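PDB 3ED5: putative HAD-hydrolase YfnB from Bacillus subtilis, which is probably a phosphohydrolase of the haloacid dehalogenase superfamily, perhaps acting as a 5'-nucleotidase. Local coordinates for residues 120-133 and 144-158. Residues are numbered along the deposited sequence; the frame is centred on the assembly and turned at random.
Sequences DLYIVTNGVSHTQY and FFKDIFVSEDTGFQK. With FMT (formic acid), chain C; FMT (formic acid), chain D.
Ile123 and Thr125 of strand 120-125 exchange backbone hydrogen bonds with strand 147-150, the outermost strand on this side of the sheet, and with Ser151 just beyond it; the two strands run parallel with axes 4.7 Å apart at 15°. Helix 129-138 connects them in a beta-alpha-beta crossover of the Rossmann-like HAD core. Beta-branched residues suit the face beneath this helix: Ile123 and Ile148 lie side by side, as do Thr125 and Val150. Ile148 lays CD1 over one face of the Tyr133 ring, 4.3 Å from its centroid, while Val150 CG1 meets the ring edge. In Ile123, CG1 sits beside the backbone N (chi1 -68°), and the further turn about CB-CG1 carries CD1 over the Phe145 ring, 3.6 Å from the centroid in a CH-pi contact. On the opposite face of the sheet, which carries Tyr122, Val124 and Phe149, Tyr122 CD1 touches Phe149 CE2 at 3.4 Å; the ring planes are only 25° apart but slid so far that they barely overlap. A tyrosine fits because its hydroxyl extends to the margin of the contact, where exposed Lys146, its chain bent at three torsions, donates from NZ to OH at 2.8 Å. A leucine in place of Tyr122 would probably leave that ammonium without this partner and open a gap beside Phe149. Beyond the strand ends, the Asn126 amide grips the backbone of Lys158 twice: OD1 accepts from Lys158 N on an in-plane lone pair, and ND2 donates to Lys158 O at 3.0 Å. Glu152 OE1, also salt-bridged to Arg66, accepts from Ser129 N at the start of the helix. Lys158 NZ donates to Val124 O at 2.9 Å, from above the carbonyl plane, and forms salt bridges with Asp189 and Asp13, the nucleophile by similarity. The loop after strand 147-150, clamped by Asn126 and Val124 O, thus sets Lys158 beside the probable nucleophile, as expected of the motif III lysine of HAD phosphatases.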
loop_
_atom_site.group_PDB
_atom_site.type_symbol
_atom_site.label_atom_id
_atom_site.label_comp_id
_atom_site.label_asym_id
_atom_site.label_seq_id
_atom_site.Cartn_x
_atom_site.Cartn_y
_atom_site.Cartn_z
ATOM N N ASP A 120 -6.797 17.994 3.905
ATOM C CA ASP A 120 -5.351 17.899 3.729
ATOM C C ASP A 120 -5.027 16.430 3.490
ATOM O O ASP A 120 -5.390 15.559 4.302
ATOM C CB ASP A 120 -4.628 18.407 4.969
ATOM C CG ASP A 120 -4.865 19.877 5.213
ATOM O OD1 ASP A 120 -5.007 20.628 4.231
ATOM O OD2 ASP A 120 -4.895 20.271 6.397
ATOM N N LEU A 121 -4.380 16.127 2.363
ATOM C CA LEU A 121 -4.131 14.718 2.032
ATOM C C LEU A 121 -2.660 14.348 2.210
ATOM O O LEU A 121 -1.780 15.109 1.825
ATOM C CB LEU A 121 -4.541 14.437 0.574
ATOM C CG LEU A 121 -5.900 14.968 0.127
ATOM C CD1 LEU A 121 -6.180 14.595 -1.339
ATOM C CD2 LEU A 121 -7.049 14.500 1.058
ATOM N N TYR A 122 -2.408 13.170 2.770
ATOM C CA TYR A 122 -1.049 12.680 2.923
ATOM C C TYR A 122 -1.008 11.222 2.474
ATOM O O TYR A 122 -2.016 10.515 2.531
ATOM C CB TYR A 122 -0.584 12.688 4.361
ATOM C CG TYR A 122 -0.530 14.102 4.898
ATOM C CD1 TYR A 122 0.650 14.846 4.789
ATOM C CD2 TYR A 122 -1.659 14.690 5.455
ATOM C CE1 TYR A 122 0.712 16.173 5.261
ATOM C CE2 TYR A 122 -1.603 16.037 5.946
ATOM C CZ TYR A 122 -0.420 16.743 5.829
ATOM O OH TYR A 122 -0.314 18.046 6.290
ATOM N N ILE A 123 0.185 10.791 2.100
ATOM C CA ILE A 123 0.424 9.370 1.768
ATOM C C ILE A 123 1.159 8.698 2.944
ATOM O O ILE A 123 2.083 9.292 3.502
ATOM C CB ILE A 123 1.293 9.203 0.499
ATOM C CG1 ILE A 123 0.544 9.661 -0.772
ATOM C CG2 ILE A 123 1.782 7.717 0.370
ATOM C CD1 ILE A 123 -0.651 8.774 -1.134
ATOM N N VAL A 124 0.740 7.471 3.306
ATOM C CA VAL A 124 1.424 6.666 4.322
ATOM C C VAL A 124 1.677 5.289 3.689
ATOM O O VAL A 124 0.733 4.562 3.359
ATOM C CB VAL A 124 0.671 6.592 5.694
ATOM C CG1 VAL A 124 0.731 8.018 6.381
ATOM C CG2 VAL A 124 -0.810 6.088 5.525
ATOM N N THR A 125 2.945 5.004 3.461
ATOM C CA THR A 125 3.281 3.772 2.707
ATOM C C THR A 125 4.536 3.058 3.227
ATOM O O THR A 125 5.502 3.702 3.650
ATOM C CB THR A 125 3.380 4.075 1.161
ATOM O OG1 THR A 125 3.596 2.827 0.438
ATOM C CG2 THR A 125 4.566 5.025 0.852
ATOM N N ASN A 126 4.510 1.709 3.161
ATOM C CA ASN A 126 5.693 0.878 3.442
ATOM C C ASN A 126 6.434 0.519 2.128
ATOM O O ASN A 126 7.484 -0.127 2.160
ATOM C CB ASN A 126 5.273 -0.460 4.080
ATOM C CG ASN A 126 4.975 -0.345 5.545
ATOM O OD1 ASN A 126 5.161 0.725 6.154
ATOM N ND2 ASN A 126 4.503 -1.429 6.130
ATOM N N GLY A 127 5.889 0.946 0.993
ATOM C CA GLY A 127 6.500 0.657 -0.317
ATOM C C GLY A 127 7.844 1.336 -0.522
ATOM O O GLY A 127 8.152 2.343 0.085
ATOM N N VAL A 128 8.654 0.796 -1.412
ATOM C CA VAL A 128 9.930 1.427 -1.756
ATOM C C VAL A 128 9.708 2.887 -2.208
ATOM O O VAL A 128 8.870 3.148 -3.095
ATOM C CB VAL A 128 10.648 0.612 -2.820
ATOM C CG1 VAL A 128 11.925 1.345 -3.324
ATOM C CG2 VAL A 128 10.975 -0.761 -2.223
ATOM N N SER A 129 10.465 3.815 -1.607
ATOM C CA SER A 129 10.196 5.238 -1.841
ATOM C C SER A 129 10.241 5.589 -3.337
ATOM O O SER A 129 9.298 6.177 -3.870
ATOM C CB SER A 129 11.174 6.130 -1.064
ATOM O OG SER A 129 10.710 7.462 -1.201
ATOM N N HIS A 130 11.322 5.177 -4.017
ATOM C CA HIS A 130 11.436 5.509 -5.431
ATOM C C HIS A 130 10.219 5.024 -6.226
ATOM O O HIS A 130 9.722 5.727 -7.118
ATOM C CB HIS A 130 12.705 4.916 -6.042
ATOM C CG HIS A 130 12.940 5.406 -7.426
ATOM N ND1 HIS A 130 12.775 4.604 -8.533
ATOM C CD2 HIS A 130 13.228 6.645 -7.891
ATOM C CE1 HIS A 130 13.008 5.315 -9.622
ATOM N NE2 HIS A 130 13.276 6.558 -9.261
ATOM N N THR A 131 9.759 3.820 -5.891
ATOM C CA THR A 131 8.668 3.169 -6.597
ATOM C C THR A 131 7.362 3.939 -6.400
ATOM O O THR A 131 6.604 4.162 -7.353
ATOM C CB THR A 131 8.485 1.725 -6.113
ATOM O OG1 THR A 131 9.675 0.988 -6.402
ATOM C CG2 THR A 131 7.290 1.067 -6.839
ATOM N N GLN A 132 7.120 4.375 -5.167
ATOM C CA GLN A 132 5.850 5.016 -4.854
ATOM C C GLN A 132 5.814 6.422 -5.437
ATOM O O GLN A 132 4.791 6.821 -6.022
ATOM C CB GLN A 132 5.634 5.028 -3.329
ATOM C CG GLN A 132 5.612 3.602 -2.636
ATOM C CD GLN A 132 4.664 2.602 -3.302
ATOM O OE1 GLN A 132 4.854 2.214 -4.468
ATOM N NE2 GLN A 132 3.703 2.107 -2.541
ATOM N N TYR A 133 6.920 7.156 -5.307
ATOM C CA TYR A 133 7.024 8.491 -5.888
ATOM C C TYR A 133 6.789 8.413 -7.411
ATOM O O TYR A 133 6.004 9.192 -7.989
ATOM C CB TYR A 133 8.394 9.126 -5.609
ATOM C CG TYR A 133 8.432 9.920 -4.305
ATOM C CD1 TYR A 133 8.435 9.290 -3.063
ATOM C CD2 TYR A 133 8.454 11.314 -4.330
ATOM C CE1 TYR A 133 8.488 10.037 -1.853
ATOM C CE2 TYR A 133 8.501 12.072 -3.139
ATOM C CZ TYR A 133 8.528 11.423 -1.910
ATOM O OH TYR A 133 8.571 12.179 -0.742
ATOM N N PHE A 144 -1.434 16.161 -5.541
ATOM C CA PHE A 144 -2.602 16.384 -4.696
ATOM C C PHE A 144 -2.293 16.179 -3.215
ATOM O O PHE A 144 -3.128 16.493 -2.365
ATOM C CB PHE A 144 -3.765 15.451 -5.111
ATOM C CG PHE A 144 -4.298 15.721 -6.487
ATOM C CD1 PHE A 144 -5.094 16.840 -6.738
ATOM C CD2 PHE A 144 -4.028 14.856 -7.532
ATOM C CE1 PHE A 144 -5.605 17.104 -8.019
ATOM C CE2 PHE A 144 -4.521 15.111 -8.827
ATOM C CZ PHE A 144 -5.322 16.237 -9.069
ATOM N N PHE A 145 -1.120 15.622 -2.915
ATOM C CA PHE A 145 -0.715 15.307 -1.515
ATOM C C PHE A 145 0.250 16.316 -0.940
ATOM O O PHE A 145 1.215 16.736 -1.596
ATOM C CB PHE A 145 -0.130 13.892 -1.462
ATOM C CG PHE A 145 -1.132 12.856 -1.859
ATOM C CD1 PHE A 145 -2.012 12.327 -0.912
ATOM C CD2 PHE A 145 -1.256 12.459 -3.198
ATOM C CE1 PHE A 145 -3.002 11.384 -1.284
ATOM C CE2 PHE A 145 -2.238 11.473 -3.587
ATOM C CZ PHE A 145 -3.112 10.952 -2.632
ATOM N N LYS A 146 -0.046 16.750 0.283
ATOM C CA LYS A 146 0.801 17.676 1.016
ATOM C C LYS A 146 2.163 17.094 1.372
ATOM O O LYS A 146 3.163 17.813 1.376
ATOM C CB LYS A 146 0.098 18.096 2.290
ATOM C CG LYS A 146 -1.189 18.860 2.063
ATOM C CD LYS A 146 -1.007 20.326 2.147
ATOM C CE LYS A 146 -1.375 20.857 3.534
ATOM N NZ LYS A 146 -0.462 20.306 4.606
ATOM N N ASP A 147 2.206 15.800 1.680
ATOM C CA ASP A 147 3.459 15.101 1.963
ATOM C C ASP A 147 3.284 13.585 1.761
ATOM O O ASP A 147 2.148 13.083 1.680
ATOM C CB ASP A 147 3.951 15.418 3.387
ATOM C CG ASP A 147 5.463 15.424 3.511
ATOM O OD1 ASP A 147 6.207 14.800 2.693
ATOM O OD2 ASP A 147 5.919 16.066 4.478
ATOM N N ILE A 148 4.406 12.888 1.665
ATOM C CA ILE A 148 4.462 11.433 1.437
ATOM C C ILE A 148 5.402 10.867 2.496
ATOM O O ILE A 148 6.584 11.248 2.545
ATOM C CB ILE A 148 4.958 11.147 0.010
ATOM C CG1 ILE A 148 3.943 11.730 -0.979
ATOM C CG2 ILE A 148 5.158 9.616 -0.237
ATOM C CD1 ILE A 148 4.375 11.660 -2.402
ATOM N N PHE A 149 4.870 10.016 3.372
ATOM C CA PHE A 149 5.638 9.459 4.466
ATOM C C PHE A 149 5.963 8.000 4.173
ATOM O O PHE A 149 5.075 7.149 4.187
ATOM C CB PHE A 149 4.885 9.570 5.771
ATOM C CG PHE A 149 4.520 10.988 6.120
ATOM C CD1 PHE A 149 5.514 11.908 6.520
ATOM C CD2 PHE A 149 3.209 11.407 6.036
ATOM C CE1 PHE A 149 5.192 13.248 6.855
ATOM C CE2 PHE A 149 2.865 12.754 6.383
ATOM C CZ PHE A 149 3.873 13.661 6.784
ATOM N N VAL A 150 7.250 7.752 3.948
ATOM C CA VAL A 150 7.722 6.409 3.589
ATOM C C VAL A 150 8.378 5.738 4.803
ATOM O O VAL A 150 9.164 6.379 5.520
ATOM C CB VAL A 150 8.674 6.501 2.354
ATOM C CG1 VAL A 150 7.915 7.112 1.155
ATOM C CG2 VAL A 150 9.928 7.310 2.626
ATOM N N SER A 151 8.046 4.472 5.040
ATOM C CA SER A 151 8.574 3.720 6.197
ATOM C C SER A 151 10.102 3.816 6.312
ATOM O O SER A 151 10.651 3.917 7.397
ATOM C CB SER A 151 8.142 2.229 6.138
ATOM O OG SER A 151 8.535 1.644 4.906
ATOM N N GLU A 152 10.789 3.803 5.168
ATOM C CA GLU A 152 12.256 3.685 5.156
ATOM C C GLU A 152 12.968 4.887 5.762
ATOM O O GLU A 152 14.139 4.808 6.137
ATOM C CB GLU A 152 12.752 3.401 3.724
ATOM C CG GLU A 152 12.466 4.527 2.716
ATOM C CD GLU A 152 12.732 4.085 1.293
ATOM O OE1 GLU A 152 12.005 3.228 0.773
ATOM O OE2 GLU A 152 13.688 4.590 0.692
ATOM N N ASP A 153 12.247 5.995 5.900
ATOM C CA ASP A 153 12.792 7.187 6.564
ATOM C C ASP A 153 12.660 7.158 8.075
ATOM O O ASP A 153 13.227 8.027 8.774
ATOM C CB ASP A 153 12.008 8.412 6.099
ATOM C CG ASP A 153 12.384 8.861 4.718
ATOM O OD1 ASP A 153 13.257 8.235 4.052
ATOM O OD2 ASP A 153 11.772 9.866 4.284
ATOM N N THR A 154 11.894 6.205 8.593
ATOM C CA THR A 154 11.422 6.260 9.983
ATOM C C THR A 154 12.140 5.312 10.921
ATOM O O THR A 154 12.083 5.497 12.128
ATOM C CB THR A 154 9.877 5.958 10.089
ATOM O OG1 THR A 154 9.639 4.540 9.963
ATOM C CG2 THR A 154 9.067 6.728 9.029
ATOM N N GLY A 155 12.768 4.271 10.370
ATOM C CA GLY A 155 13.341 3.207 11.171
ATOM C C GLY A 155 12.355 2.127 11.529
ATOM O O GLY A 155 12.761 1.091 12.070
ATOM N N PHE A 156 11.069 2.380 11.233
ATOM C CA PHE A 156 9.967 1.498 11.574
ATOM C C PHE A 156 9.088 1.342 10.320
ATOM O O PHE A 156 9.480 1.771 9.225
ATOM C CB PHE A 156 9.157 2.102 12.752
ATOM C CG PHE A 156 9.993 2.426 13.960
ATOM C CD1 PHE A 156 10.189 1.490 14.963
ATOM C CD2 PHE A 156 10.584 3.688 14.089
ATOM C CE1 PHE A 156 10.979 1.812 16.111
ATOM C CE2 PHE A 156 11.363 4.027 15.216
ATOM C CZ PHE A 156 11.573 3.071 16.219
ATOM N N GLN A 157 7.910 0.751 10.469
ATOM C CA GLN A 157 7.027 0.525 9.330
ATOM C C GLN A 157 5.619 0.399 9.873
ATOM O O GLN A 157 5.456 0.016 11.010
ATOM C CB GLN A 157 7.439 -0.757 8.538
ATOM C CG GLN A 157 7.392 -2.083 9.308
ATOM C CD GLN A 157 8.468 -2.244 10.376
ATOM O OE1 GLN A 157 9.614 -1.786 10.221
ATOM N NE2 GLN A 157 8.105 -2.907 11.498
ATOM N N LYS A 158 4.611 0.702 9.061
ATOM C CA LYS A 158 3.229 0.347 9.428
ATOM C C LYS A 158 3.184 -1.169 9.706
ATOM O O LYS A 158 3.805 -1.959 8.950
ATOM C CB LYS A 158 2.219 0.689 8.319
ATOM C CG LYS A 158 2.245 2.113 7.746
ATOM C CD LYS A 158 1.033 2.306 6.757
ATOM C CE LYS A 158 1.320 1.673 5.466
ATOM N NZ LYS A 158 0.276 1.961 4.449
HETATM C C FMT C . 1.593 -0.837 3.302
HETATM O O1 FMT C . 2.139 -1.758 2.719
HETATM O O2 FMT C . 2.012 0.306 3.125
HETATM C C FMT D . 11.398 -2.084 13.683
HETATM O O1 FMT D . 10.794 -3.102 13.237
HETATM O O2 FMT D . 12.172 -1.336 13.034
HETATM O O HOH W 1 -3.585 17.784 0.144
HETATM O O HOH W 2 9.084 2.908 2.693
HETATM O O HOH W 3 8.962 11.175 1.518
#